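Local coordinates for uncharacterized protein (Pseudomonas aeruginosa PAO1, PDB 4R1D) that acts as the immunity protein Tli4, which binds the type VI secretion lipase Tle4 and probably protects the producing cell from it, at residues 4-9 / 289-294; 14-19 / 176-181; 145-150 / 162-167; 237-242 / 282-287. All blocks are in the same frame, centred on the assembly; numbering follows the deposited sequence.

Interaction 1: 4-9 / 289-294; sequences TGWITH and DTIVDS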
loop_
_atom_site.group_PDB
_atom_site.type_symbol
_atom_site.label_atom_id
_atom_site.label_comp_id
_atom_site.label_asym_id
_atom_site.label_seq_id
_atom_site.Cartn_x
_atom_site.Cartn_y
_atom_site.Cartn_z
ATOM N N THR B 4 1.619 -10.931 -39.282
ATOM C CA THR B 4 1.759 -9.849 -40.243
ATOM C C THR B 4 1.664 -8.504 -39.534
ATOM O O THR B 4 0.671 -8.209 -38.864
ATOM C CB THR B 4 0.691 -9.931 -41.353
ATOM O OG1 THR B 4 0.939 -11.082 -42.172
ATOM C CG2 THR B 4 0.732 -8.682 -42.217
ATOM N N GLY B 5 2.714 -7.700 -39.659
ATOM C CA GLY B 5 2.725 -6.376 -39.067
ATOM C C GLY B 5 3.160 -6.322 -37.608
ATOM O O GLY B 5 3.302 -5.233 -37.047
ATOM N N TRP B 6 3.365 -7.481 -36.988
ATOM C CA TRP B 6 3.854 -7.498 -35.608
ATOM C C TRP B 6 5.192 -6.776 -35.519
ATOM O O TRP B 6 5.945 -6.726 -36.493
ATOM C CB TRP B 6 3.977 -8.925 -35.069
ATOM C CG TRP B 6 2.674 -9.518 -34.678
ATOM C CD1 TRP B 6 1.484 -9.415 -35.350
ATOM C CD2 TRP B 6 2.403 -10.283 -33.497
ATOM N NE1 TRP B 6 0.497 -10.097 -34.667
ATOM C CE2 TRP B 6 1.039 -10.635 -33.528
ATOM C CE3 TRP B 6 3.187 -10.715 -32.421
ATOM C CZ2 TRP B 6 0.439 -11.390 -32.518
ATOM C CZ3 TRP B 6 2.590 -11.466 -31.430
ATOM C CH2 TRP B 6 1.235 -11.801 -31.487
ATOM N N ILE B 7 5.476 -6.206 -34.351
ATOM C CA ILE B 7 6.669 -5.393 -34.144
ATOM C C ILE B 7 7.588 -6.024 -33.099
ATOM O O ILE B 7 7.141 -6.389 -32.003
ATOM C CB ILE B 7 6.282 -3.974 -33.662
ATOM C CG1 ILE B 7 5.384 -3.286 -34.692
ATOM C CG2 ILE B 7 7.515 -3.131 -33.365
ATOM C CD1 ILE B 7 4.775 -1.983 -34.199
ATOM N N THR B 8 8.865 -6.145 -33.437
ATOM C CA THR B 8 9.869 -6.635 -32.494
ATOM C C THR B 8 10.372 -5.474 -31.639
ATOM O O THR B 8 10.887 -4.485 -32.166
ATOM C CB THR B 8 11.052 -7.298 -33.233
ATOM O OG1 THR B 8 10.589 -8.458 -33.939
ATOM C CG2 THR B 8 12.160 -7.686 -32.258
ATOM N N HIS B 9 10.203 -5.594 -30.322
ATOM C CA HIS B 9 10.542 -4.535 -29.386
ATOM C C HIS B 9 11.758 -4.936 -28.553
ATOM O O HIS B 9 11.929 -6.104 -28.214
ATOM C CB HIS B 9 9.371 -4.273 -28.424
ATOM C CG HIS B 9 8.136 -3.754 -29.090
ATOM N ND1 HIS B 9 7.884 -2.408 -29.241
ATOM C CD2 HIS B 9 7.072 -4.398 -29.620
ATOM C CE1 HIS B 9 6.726 -2.244 -29.855
ATOM N NE2 HIS B 9 6.209 -3.437 -30.092
ATOM N N ASP B 289 0.743 -18.018 -26.562
ATOM C CA ASP B 289 1.873 -18.757 -27.114
ATOM C C ASP B 289 2.669 -17.936 -28.115
ATOM O O ASP B 289 3.900 -17.977 -28.128
ATOM C CB ASP B 289 1.419 -20.057 -27.781
ATOM C CG ASP B 289 1.055 -21.131 -26.780
ATOM O OD1 ASP B 289 1.656 -21.147 -25.691
ATOM O OD2 ASP B 289 0.169 -21.958 -27.085
ATOM N N THR B 290 1.965 -17.197 -28.959
ATOM C CA THR B 290 2.639 -16.425 -29.998
ATOM C C THR B 290 3.562 -15.366 -29.382
ATOM O O THR B 290 4.719 -15.217 -29.787
ATOM C CB THR B 290 1.618 -15.800 -30.971
ATOM O OG1 THR B 290 0.796 -16.844 -31.518
ATOM C CG2 THR B 290 2.328 -15.057 -32.106
ATOM N N ILE B 291 3.060 -14.649 -28.383
ATOM C CA ILE B 291 3.891 -13.669 -27.687
ATOM C C ILE B 291 5.048 -14.303 -26.915
ATOM O O ILE B 291 6.197 -13.893 -27.053
ATOM C CB ILE B 291 3.063 -12.798 -26.726
ATOM C CG1 ILE B 291 2.111 -11.894 -27.505
ATOM C CG2 ILE B 291 3.984 -11.930 -25.888
ATOM C CD1 ILE B 291 1.182 -11.091 -26.619
ATOM N N VAL B 292 4.743 -15.290 -26.080
ATOM C CA VAL B 292 5.770 -15.885 -25.225
ATOM C C VAL B 292 6.863 -16.544 -26.067
ATOM O O VAL B 292 8.040 -16.410 -25.782
ATOM C CB VAL B 292 5.144 -16.891 -24.230
ATOM C CG1 VAL B 292 6.208 -17.770 -23.581
ATOM C CG2 VAL B 292 4.323 -16.127 -23.167
ATOM N N ASP B 293 6.469 -17.225 -27.130
ATOM C CA ASP B 293 7.447 -17.901 -27.971
ATOM C C ASP B 293 8.361 -16.924 -28.721
ATOM O O ASP B 293 9.355 -17.338 -29.307
ATOM C CB ASP B 293 6.756 -18.855 -28.944
ATOM C CG ASP B 293 6.254 -20.115 -28.269
ATOM O OD1 ASP B 293 6.825 -20.527 -27.233
ATOM O OD2 ASP B 293 5.278 -20.702 -28.781
ATOM N N SER B 294 8.034 -15.631 -28.689
ATOM C CA SER B 294 8.861 -14.615 -29.334
ATOM C C SER B 294 9.911 -14.010 -28.397
ATOM O O SER B 294 10.718 -13.185 -28.817
ATOM C CB SER B 294 7.989 -13.503 -29.934
ATOM O OG SER B 294 7.612 -12.545 -28.956
#
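W6 meets T290 and I291 with the outer end of its indole. T290 CG2 lies 3.5 Å from W6 CH2, a methyl set against the six-membered ring, and I291 CG1 reaches W6 CZ3 at 4.0 Å. The side chains of W6 and I291 cross at about a right angle.

One step further out, torsions and bonds explain the aim of these groups. CG2 of T290 stands anti to the backbone N, which turns the methyl to the indole while OG1 swings back to the helix and hydrogen-bonds E286 O, one turn earlier. Just past the contact, S294 OG donates to I291 O over 2.7 Å; the same carbonyl also takes S294 N at 3.0 Å, so one oxygen is gripped twice near the C-terminal end of helix 281-292. S294 OG in turn accepts from the D17 backbone N, linking this end to strand 14-18. The other side of the contact is steadied by the same strand, which pairs with I7 and H9 and carries D17, on which W6 also packs.

No hydrogen bond spans the two segments. With the T290 hydroxyl turned back to E286 O, a small apolar contact seats the last helix against the segment leading into strand 7-11, and so joins the N-terminal family region of Tli4 to the C-terminal one.

Interaction 2: 14-19 / 176-181; sequences FLIDLP and ARFEFR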
loop_
_atom_site.group_PDB
_atom_site.type_symbol
_atom_site.label_atom_id
_atom_site.label_comp_id
_atom_site.label_asym_id
_atom_site.label_seq_id
_atom_site.Cartn_x
_atom_site.Cartn_y
_atom_site.Cartn_z
ATOM N N PHE B 14 16.389 -7.938 -23.689
ATOM C CA PHE B 14 15.546 -8.885 -24.414
ATOM C C PHE B 14 14.792 -8.302 -25.605
ATOM O O PHE B 14 14.670 -7.090 -25.743
ATOM C CB PHE B 14 14.573 -9.575 -23.440
ATOM C CG PHE B 14 15.259 -10.547 -22.516
ATOM C CD1 PHE B 14 15.242 -11.910 -22.785
ATOM C CD2 PHE B 14 15.966 -10.090 -21.414
ATOM C CE1 PHE B 14 15.898 -12.800 -21.963
ATOM C CE2 PHE B 14 16.632 -10.982 -20.582
ATOM C CZ PHE B 14 16.596 -12.333 -20.857
ATOM N N LEU B 15 14.293 -9.194 -26.453
ATOM C CA LEU B 15 13.376 -8.842 -27.539
ATOM C C LEU B 15 12.064 -9.601 -27.352
ATOM O O LEU B 15 12.052 -10.698 -26.795
ATOM C CB LEU B 15 13.968 -9.256 -28.896
ATOM C CG LEU B 15 15.338 -8.713 -29.294
ATOM C CD1 LEU B 15 15.782 -9.367 -30.604
ATOM C CD2 LEU B 15 15.295 -7.206 -29.436
ATOM N N ILE B 16 10.972 -9.024 -27.843
ATOM C CA ILE B 16 9.678 -9.680 -27.837
ATOM C C ILE B 16 8.851 -9.097 -28.975
ATOM O O ILE B 16 9.006 -7.925 -29.309
ATOM C CB ILE B 16 8.937 -9.465 -26.492
ATOM C CG1 ILE B 16 7.743 -10.414 -26.382
ATOM C CG2 ILE B 16 8.502 -8.002 -26.334
ATOM C CD1 ILE B 16 7.046 -10.367 -25.010
ATOM N N ASP B 17 7.982 -9.909 -29.574
ATOM C CA ASP B 17 7.115 -9.433 -30.648
ATOM C C ASP B 17 5.692 -9.183 -30.160
ATOM O O ASP B 17 5.147 -9.987 -29.414
ATOM C CB ASP B 17 7.083 -10.447 -31.800
ATOM C CG ASP B 17 8.476 -10.778 -32.339
ATOM O OD1 ASP B 17 9.433 -10.016 -32.099
ATOM O OD2 ASP B 17 8.612 -11.816 -33.015
ATOM N N LEU B 18 5.106 -8.057 -30.567
ATOM C CA LEU B 18 3.742 -7.712 -30.207
ATOM C C LEU B 18 2.987 -7.266 -31.450
ATOM O O LEU B 18 3.601 -6.791 -32.404
ATOM C CB LEU B 18 3.739 -6.589 -29.168
ATOM C CG LEU B 18 4.436 -6.953 -27.859
ATOM C CD1 LEU B 18 4.647 -5.722 -26.972
ATOM C CD2 LEU B 18 3.630 -8.027 -27.143
ATOM N N PRO B 19 1.655 -7.420 -31.439
ATOM C CA PRO B 19 0.789 -6.984 -32.544
ATOM C C PRO B 19 0.957 -5.490 -32.782
ATOM O O PRO B 19 1.304 -4.753 -31.858
ATOM C CB PRO B 19 -0.629 -7.264 -32.032
ATOM C CG PRO B 19 -0.476 -8.158 -30.846
ATOM C CD PRO B 19 0.898 -7.970 -30.302
ATOM N N ALA B 176 -8.144 -7.556 -21.388
ATOM C CA ALA B 176 -6.882 -8.295 -21.324
ATOM C C ALA B 176 -5.692 -7.385 -21.041
ATOM O O ALA B 176 -5.614 -6.263 -21.541
ATOM C CB ALA B 176 -6.647 -9.071 -22.613
ATOM N N ARG B 177 -4.744 -7.878 -20.251
ATOM C CA ARG B 177 -3.470 -7.188 -20.113
ATOM C C ARG B 177 -2.348 -8.207 -20.096
ATOM O O ARG B 177 -2.438 -9.231 -19.418
ATOM C CB ARG B 177 -3.429 -6.330 -18.837
ATOM C CG ARG B 177 -2.254 -5.345 -18.805
ATOM C CD ARG B 177 -2.058 -4.684 -17.421
ATOM N NE ARG B 177 -3.292 -4.075 -16.917
ATOM C CZ ARG B 177 -3.797 -2.930 -17.361
ATOM N NH1 ARG B 177 -3.171 -2.259 -18.317
ATOM N NH2 ARG B 177 -4.934 -2.461 -16.850
ATOM N N PHE B 178 -1.313 -7.939 -20.874
ATOM C CA PHE B 178 -0.105 -8.753 -20.858
ATOM C C PHE B 178 0.996 -7.972 -20.164
ATOM O O PHE B 178 1.103 -6.764 -20.339
ATOM C CB PHE B 178 0.300 -9.128 -22.296
ATOM C CG PHE B 178 1.641 -9.810 -22.395
ATOM C CD1 PHE B 178 1.757 -11.179 -22.220
ATOM C CD2 PHE B 178 2.788 -9.080 -22.670
ATOM C CE1 PHE B 178 3.009 -11.809 -22.302
ATOM C CE2 PHE B 178 4.030 -9.693 -22.748
ATOM C CZ PHE B 178 4.142 -11.057 -22.558
ATOM N N GLU B 179 1.811 -8.651 -19.370
ATOM C CA GLU B 179 2.996 -8.010 -18.807
ATOM C C GLU B 179 4.249 -8.874 -18.920
ATOM O O GLU B 179 4.186 -10.105 -18.835
ATOM C CB GLU B 179 2.780 -7.549 -17.363
ATOM C CG GLU B 179 2.230 -8.592 -16.432
ATOM C CD GLU B 179 2.673 -8.352 -14.988
ATOM O OE1 GLU B 179 2.094 -7.470 -14.300
ATOM O OE2 GLU B 179 3.617 -9.040 -14.554
ATOM N N PHE B 180 5.382 -8.195 -19.092
ATOM C CA PHE B 180 6.685 -8.807 -19.338
ATOM C C PHE B 180 7.684 -8.095 -18.429
ATOM O O PHE B 180 7.805 -6.873 -18.471
ATOM C CB PHE B 180 7.036 -8.601 -20.828
ATOM C CG PHE B 180 8.364 -9.182 -21.258
ATOM C CD1 PHE B 180 8.814 -10.392 -20.765
ATOM C CD2 PHE B 180 9.142 -8.523 -22.205
ATOM C CE1 PHE B 180 10.029 -10.928 -21.192
ATOM C CE2 PHE B 180 10.352 -9.050 -22.633
ATOM C CZ PHE B 180 10.799 -10.253 -22.125
ATOM N N ARG B 181 8.373 -8.851 -17.579
ATOM C CA ARG B 181 9.317 -8.254 -16.632
ATOM C C ARG B 181 10.609 -9.047 -16.602
ATOM O O ARG B 181 10.586 -10.269 -16.767
ATOM C CB ARG B 181 8.730 -8.277 -15.207
ATOM C CG ARG B 181 7.417 -7.542 -15.049
ATOM C CD ARG B 181 6.896 -7.524 -13.615
ATOM N NE ARG B 181 5.567 -6.929 -13.657
ATOM C CZ ARG B 181 5.346 -5.621 -13.719
ATOM N NH1 ARG B 181 6.368 -4.775 -13.677
ATOM N NH2 ARG B 181 4.103 -5.162 -13.815
#
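Apolar packing between I16, F178 and F180 supplies the centre of this buried contact. Leading CG1 anti to its backbone N (chi1 -167°), I16 extends CD1 over one face of the F180 ring as a CH-pi contact, with CD1 4.2 Å from the ring centroid and 21° off the normal. The same methyl touches F178 CE2 at 3.8 Å, the side chains of I16 and F178 arriving from opposite directions. F14 joins differently: F14 CB sits at the edge of the F180 ring, 4.1 Å from F180 CZ, while its own ring leads away.

The backbones run nearly antiparallel, at 167°, yet their axes stay 10.2 Å apart and share no hydrogen bond, so the contact is one of facing layers. Strand 14-18 is the middle member of a small three-stranded antiparallel sheet, and strand 176-183 belongs to the large strand assembly opposite. I291 of helix 281-292 packs on both I16 and F178.

Charged groups occupy the reverse side of strand 176-183, by the usual alternation of a beta strand. R181 grips E179 side-on, with R181 NE to E179 OE2 at 3.0 Å and R181 NH2 to E179 OE1 at 3.1 Å; each oxygen is approached from above the carboxylate plane. This pair faces the Tle4 lipase, where R181 meets D67 of the Tle4 chain, E179 meets R97 of the Tle4 chain, and R177 adds a salt bridge to E70 of the Tle4 chain.

Interaction 3: 145-150 / 162-167; sequences PGFCID and ERFGVG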
loop_
_atom_site.group_PDB
_atom_site.type_symbol
_atom_site.label_atom_id
_atom_site.label_comp_id
_atom_site.label_asym_id
_atom_site.label_seq_id
_atom_site.Cartn_x
_atom_site.Cartn_y
_atom_site.Cartn_z
ATOM N N PRO B 145 26.225 -4.831 -27.106
ATOM C CA PRO B 145 25.659 -5.276 -25.823
ATOM C C PRO B 145 25.130 -4.091 -25.026
ATOM O O PRO B 145 25.703 -2.999 -25.089
ATOM C CB PRO B 145 26.867 -5.877 -25.094
ATOM C CG PRO B 145 27.827 -6.258 -26.187
ATOM C CD PRO B 145 27.639 -5.225 -27.261
ATOM N N GLY B 146 24.053 -4.297 -24.276
ATOM C CA GLY B 146 23.539 -3.233 -23.430
ATOM C C GLY B 146 22.077 -3.391 -23.064
ATOM O O GLY B 146 21.388 -4.257 -23.604
ATOM N N PHE B 147 21.617 -2.522 -22.166
ATOM C CA PHE B 147 20.272 -2.572 -21.608
ATOM C C PHE B 147 19.404 -1.481 -22.249
ATOM O O PHE B 147 19.623 -0.295 -22.027
ATOM C CB PHE B 147 20.378 -2.374 -20.092
ATOM C CG PHE B 147 19.076 -2.540 -19.355
ATOM C CD1 PHE B 147 18.657 -3.791 -18.927
ATOM C CD2 PHE B 147 18.287 -1.443 -19.072
ATOM C CE1 PHE B 147 17.459 -3.936 -18.238
ATOM C CE2 PHE B 147 17.097 -1.586 -18.392
ATOM C CZ PHE B 147 16.682 -2.828 -17.976
ATOM N N CYS B 148 18.432 -1.886 -23.058
ATOM C CA CYS B 148 17.616 -0.933 -23.798
ATOM C C CYS B 148 16.548 -0.298 -22.931
ATOM O O CYS B 148 15.864 -0.987 -22.188
ATOM C CB CYS B 148 16.958 -1.596 -25.003
ATOM S SG CYS B 148 18.105 -1.937 -26.385
ATOM N N ILE B 149 16.421 1.018 -23.051
ATOM C CA ILE B 149 15.346 1.767 -22.412
ATOM C C ILE B 149 14.715 2.663 -23.490
ATOM O O ILE B 149 15.044 2.523 -24.673
ATOM C CB ILE B 149 15.885 2.599 -21.229
ATOM C CG1 ILE B 149 16.860 3.674 -21.720
ATOM C CG2 ILE B 149 16.590 1.679 -20.212
ATOM C CD1 ILE B 149 17.336 4.623 -20.639
ATOM N N ASP B 150 13.820 3.572 -23.105
ATOM C CA ASP B 150 13.230 4.490 -24.077
ATOM C C ASP B 150 14.322 5.271 -24.797
ATOM O O ASP B 150 15.120 5.946 -24.154
ATOM C CB ASP B 150 12.323 5.510 -23.394
ATOM C CG ASP B 150 11.293 4.868 -22.510
ATOM O OD1 ASP B 150 10.196 4.542 -23.009
ATOM O OD2 ASP B 150 11.587 4.684 -21.321
ATOM N N GLU B 162 19.460 -4.410 -12.673
ATOM C CA GLU B 162 18.668 -3.809 -13.737
ATOM C C GLU B 162 17.361 -4.573 -13.876
ATOM O O GLU B 162 17.303 -5.780 -13.646
ATOM C CB GLU B 162 19.455 -3.797 -15.072
ATOM C CG GLU B 162 19.878 -5.162 -15.566
ATOM C CD GLU B 162 20.687 -5.102 -16.854
ATOM O OE1 GLU B 162 21.419 -4.108 -17.051
ATOM O OE2 GLU B 162 20.574 -6.051 -17.664
ATOM N N ARG B 163 16.305 -3.864 -14.253
ATOM C CA ARG B 163 14.980 -4.452 -14.269
ATOM C C ARG B 163 14.114 -3.651 -15.213
ATOM O O ARG B 163 14.317 -2.446 -15.375
ATOM C CB ARG B 163 14.385 -4.429 -12.841
ATOM C CG ARG B 163 12.877 -4.714 -12.763
ATOM C CD ARG B 163 12.441 -5.017 -11.325
ATOM N NE ARG B 163 12.586 -3.884 -10.404
ATOM C CZ ARG B 163 11.626 -2.993 -10.167
ATOM N NH1 ARG B 163 10.454 -3.080 -10.801
ATOM N NH2 ARG B 163 11.830 -2.019 -9.296
ATOM N N PHE B 164 13.166 -4.325 -15.850
ATOM C CA PHE B 164 12.103 -3.631 -16.563
ATOM C C PHE B 164 10.753 -4.265 -16.291
ATOM O O PHE B 164 10.652 -5.403 -15.829
ATOM C CB PHE B 164 12.376 -3.563 -18.078
ATOM C CG PHE B 164 12.291 -4.896 -18.795
ATOM C CD1 PHE B 164 11.067 -5.453 -19.130
ATOM C CD2 PHE B 164 13.443 -5.575 -19.153
ATOM C CE1 PHE B 164 10.994 -6.681 -19.796
ATOM C CE2 PHE B 164 13.387 -6.790 -19.833
ATOM C CZ PHE B 164 12.166 -7.343 -20.159
ATOM N N GLY B 165 9.705 -3.511 -16.577
ATOM C CA GLY B 165 8.372 -4.059 -16.579
ATOM C C GLY B 165 7.618 -3.372 -17.693
ATOM O O GLY B 165 7.670 -2.147 -17.817
ATOM N N VAL B 166 6.920 -4.171 -18.493
ATOM C CA VAL B 166 6.189 -3.675 -19.643
ATOM C C VAL B 166 4.783 -4.207 -19.551
ATOM O O VAL B 166 4.584 -5.377 -19.255
ATOM C CB VAL B 166 6.827 -4.155 -20.974
ATOM C CG1 VAL B 166 6.037 -3.621 -22.153
ATOM C CG2 VAL B 166 8.277 -3.713 -21.051
ATOM N N GLY B 167 3.810 -3.333 -19.776
ATOM C CA GLY B 167 2.409 -3.705 -19.736
ATOM C C GLY B 167 1.767 -3.408 -21.078
ATOM O O GLY B 167 2.052 -2.381 -21.682
#
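F147 carries CG anti to its backbone N (chi1 -174°), and E162 takes the crowded position between N and carbonyl carbon before running on extended; the two side chains lie alongside one another, pointing opposite ways. E162 CB comes over one face of the phenyl ring as a CH-pi contact, 4.1 Å from the F147 centroid and 24° off its normal. At the far end of the ring, F147 CZ approaches the backbone R163 O at 3.5 Å, with that oxygen near the ring plane at its edge. F147 CZ also lies at the edge of the F164 ring.

Strand 146-149, an outer member of a small antiparallel sheet with 152-155 and 133-135, here leans on strand 162-169 of the large strand assembly. The local axes are 9.1 Å apart and inclined by 33°, with no hydrogen bond across; the strands meet through side chains, F147 filling the contact between them.

The polar ends look elsewhere. E162 OE2 forms a salt bridge with R13 and OE1 accepts from Q160, which together hold the carboxylate. The R163 side chain starts away from F147, makes a cation-pi contact with Y29 and hydrogen-bonds Q110 of the Tle4 chain.

Interaction 4: 237-242 / 282-287; sequences RGYTFM and KEALEL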
loop_
_atom_site.group_PDB
_atom_site.type_symbol
_atom_site.label_atom_id
_atom_site.label_comp_id
_atom_site.label_asym_id
_atom_site.label_seq_id
_atom_site.Cartn_x
_atom_site.Cartn_y
_atom_site.Cartn_z
ATOM N N ARG B 237 -15.865 -14.552 -18.676
ATOM C CA ARG B 237 -14.736 -15.464 -18.535
ATOM C C ARG B 237 -13.466 -14.711 -18.180
ATOM O O ARG B 237 -13.132 -13.703 -18.810
ATOM C CB ARG B 237 -14.516 -16.252 -19.825
ATOM C CG ARG B 237 -13.481 -17.369 -19.704
ATOM C CD ARG B 237 -14.005 -18.639 -20.358
ATOM N NE ARG B 237 -13.096 -19.778 -20.268
ATOM C CZ ARG B 237 -13.199 -20.751 -19.368
ATOM N NH1 ARG B 237 -14.158 -20.719 -18.444
ATOM N NH2 ARG B 237 -12.335 -21.755 -19.387
ATOM N N GLY B 238 -12.766 -15.206 -17.167
ATOM C CA GLY B 238 -11.488 -14.648 -16.763
ATOM C C GLY B 238 -10.337 -15.588 -17.087
ATOM O O GLY B 238 -10.531 -16.779 -17.332
ATOM N N TYR B 239 -9.127 -15.046 -17.081
ATOM C CA TYR B 239 -7.943 -15.813 -17.413
ATOM C C TYR B 239 -6.796 -15.358 -16.534
ATOM O O TYR B 239 -6.712 -14.185 -16.183
ATOM C CB TYR B 239 -7.539 -15.547 -18.861
ATOM C CG TYR B 239 -8.507 -16.077 -19.891
ATOM C CD1 TYR B 239 -8.456 -17.399 -20.293
ATOM C CD2 TYR B 239 -9.464 -15.252 -20.460
ATOM C CE1 TYR B 239 -9.339 -17.897 -21.238
ATOM C CE2 TYR B 239 -10.357 -15.735 -21.412
ATOM C CZ TYR B 239 -10.285 -17.058 -21.796
ATOM O OH TYR B 239 -11.155 -17.556 -22.743
ATOM N N THR B 240 -5.908 -16.281 -16.197
ATOM C CA THR B 240 -4.619 -15.896 -15.630
ATOM C C THR B 240 -3.550 -16.862 -16.130
ATOM O O THR B 240 -3.551 -18.041 -15.778
ATOM C CB THR B 240 -4.648 -15.854 -14.100
ATOM O OG1 THR B 240 -5.647 -14.917 -13.673
ATOM C CG2 THR B 240 -3.306 -15.398 -13.565
ATOM N N PHE B 241 -2.691 -16.353 -17.009
ATOM C CA PHE B 241 -1.627 -17.129 -17.632
ATOM C C PHE B 241 -0.312 -16.629 -17.060
ATOM O O PHE B 241 -0.060 -15.419 -17.046
ATOM C CB PHE B 241 -1.613 -16.929 -19.154
ATOM C CG PHE B 241 -2.830 -17.459 -19.858
ATOM C CD1 PHE B 241 -3.836 -18.116 -19.159
ATOM C CD2 PHE B 241 -2.974 -17.283 -21.228
ATOM C CE1 PHE B 241 -4.959 -18.596 -19.814
ATOM C CE2 PHE B 241 -4.097 -17.756 -21.889
ATOM C CZ PHE B 241 -5.087 -18.415 -21.184
ATOM N N MET B 242 0.507 -17.557 -16.568
ATOM C CA MET B 242 1.728 -17.222 -15.827
ATOM C C MET B 242 2.924 -17.998 -16.386
ATOM O O MET B 242 2.821 -19.195 -16.596
ATOM C CB MET B 242 1.525 -17.589 -14.351
ATOM C CG MET B 242 0.329 -16.880 -13.730
ATOM S SD MET B 242 -0.234 -17.614 -12.179
ATOM C CE MET B 242 -1.293 -18.927 -12.786
ATOM N N LYS B 282 -9.144 -21.134 -26.907
ATOM C CA LYS B 282 -8.174 -21.415 -27.952
ATOM C C LYS B 282 -7.561 -20.122 -28.469
ATOM O O LYS B 282 -6.348 -20.035 -28.656
ATOM C CB LYS B 282 -8.818 -22.202 -29.099
ATOM C CG LYS B 282 -7.817 -22.720 -30.121
ATOM C CD LYS B 282 -8.500 -23.614 -31.155
ATOM C CE LYS B 282 -7.513 -24.105 -32.211
ATOM N NZ LYS B 282 -6.914 -22.970 -32.964
ATOM N N GLU B 283 -8.388 -19.103 -28.671
ATOM C CA GLU B 283 -7.877 -17.817 -29.133
ATOM C C GLU B 283 -6.920 -17.180 -28.114
ATOM O O GLU B 283 -5.878 -16.653 -28.489
ATOM C CB GLU B 283 -9.021 -16.855 -29.450
ATOM C CG GLU B 283 -8.543 -15.509 -29.972
ATOM C CD GLU B 283 -9.682 -14.573 -30.328
ATOM O OE1 GLU B 283 -10.320 -14.020 -29.409
ATOM O OE2 GLU B 283 -9.935 -14.387 -31.535
ATOM N N ALA B 284 -7.277 -17.229 -26.832
ATOM C CA ALA B 284 -6.406 -16.703 -25.780
ATOM C C ALA B 284 -5.057 -17.425 -25.721
ATOM O O ALA B 284 -4.006 -16.795 -25.584
ATOM C CB ALA B 284 -7.110 -16.768 -24.426
ATOM N N LEU B 285 -5.085 -18.747 -25.822
ATOM C CA LEU B 285 -3.869 -19.538 -25.771
ATOM C C LEU B 285 -2.991 -19.251 -26.981
ATOM O O LEU B 285 -1.768 -19.238 -26.874
ATOM C CB LEU B 285 -4.199 -21.028 -25.716
ATOM C CG LEU B 285 -4.837 -21.499 -24.411
ATOM C CD1 LEU B 285 -5.465 -22.889 -24.572
ATOM C CD2 LEU B 285 -3.789 -21.482 -23.309
ATOM N N GLU B 286 -3.625 -19.024 -28.128
ATOM C CA GLU B 286 -2.896 -18.707 -29.353
ATOM C C GLU B 286 -2.099 -17.411 -29.211
ATOM O O GLU B 286 -0.908 -17.350 -29.554
ATOM C CB GLU B 286 -3.863 -18.592 -30.533
ATOM C CG GLU B 286 -3.181 -18.280 -31.865
ATOM C CD GLU B 286 -4.171 -18.199 -33.019
ATOM O OE1 GLU B 286 -5.057 -17.312 -32.994
ATOM O OE2 GLU B 286 -4.064 -19.035 -33.941
ATOM N N LEU B 287 -2.763 -16.377 -28.709
ATOM C CA LEU B 287 -2.114 -15.090 -28.504
ATOM C C LEU B 287 -0.989 -15.251 -27.487
ATOM O O LEU B 287 0.134 -14.838 -27.722
ATOM C CB LEU B 287 -3.127 -14.028 -28.052
ATOM C CG LEU B 287 -2.566 -12.614 -27.852
ATOM C CD1 LEU B 287 -1.978 -12.049 -29.149
ATOM C CD2 LEU B 287 -3.606 -11.667 -27.264
#
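Y239 meets A284 through its ring face: A284 CB lies over the ring toward the rim, 4.1 Å from Y239 CE1. The methyl makes a CH-pi contact, its CB 19° off the normal through the ring centroid. Beyond the ring, Y239 OH hydrogen-bonds D281 at the start of the same helix, which holds the phenol end in place; R237, two residues earlier, forms a salt bridge with the same aspartate.

T240 turns to the reverse side of the strand, where it packs on I88 of the Tle4 chain; T240 OG1 makes a weak bond, 2.8 Å to Y239 O.

F241 comes back to the helix and carries more of the contact. F241 CE2 stands 4.1 Å from A284 CB, placing that small side chain against both aromatic residues. The carbonyl A284 O approaches F241 CE2 at 3.8 Å, near the ring plane at its edge. L285 CD2 completes the fit 4.0 Å from F241 CZ, the two side chains crossing at about a right angle. M242, like T240, faces the lipase and packs on W96 of the Tle4 chain.

Helix 281-292 runs in roughly the same direction as the strand, at 29° and 10.8 Å between the local axes. It lies on the face turned from Tle4, where strand 236-245 is flanked by strands 225-233 and 256-263, which contribute L228 and L261 to the packing around F241.

Interactions 1 and 2 are the most closely coupled, their centres about 8 Å apart: strands 7-11 and 14-18 are sheet neighbours, and D17 accepts a probable hydrogen bond from T8, with T8 OG1 2.7 Å from D17 OD1. Helix 281-292 serves both interactions 1 and 4, and W6 CH2 of interaction 1 packs 4.0 Å from L287 CD1 of interaction 4. Interaction 3 joins interaction 2 through neighbouring strands, with V166 N and F180 O 2.8 Å apart in a probable hydrogen bond, yet its centre stands about 25 Å from that of interaction 4. Strands 176-183, 162-169 and 236-245 carry packing residues on one side and Tle4-facing residues on the other.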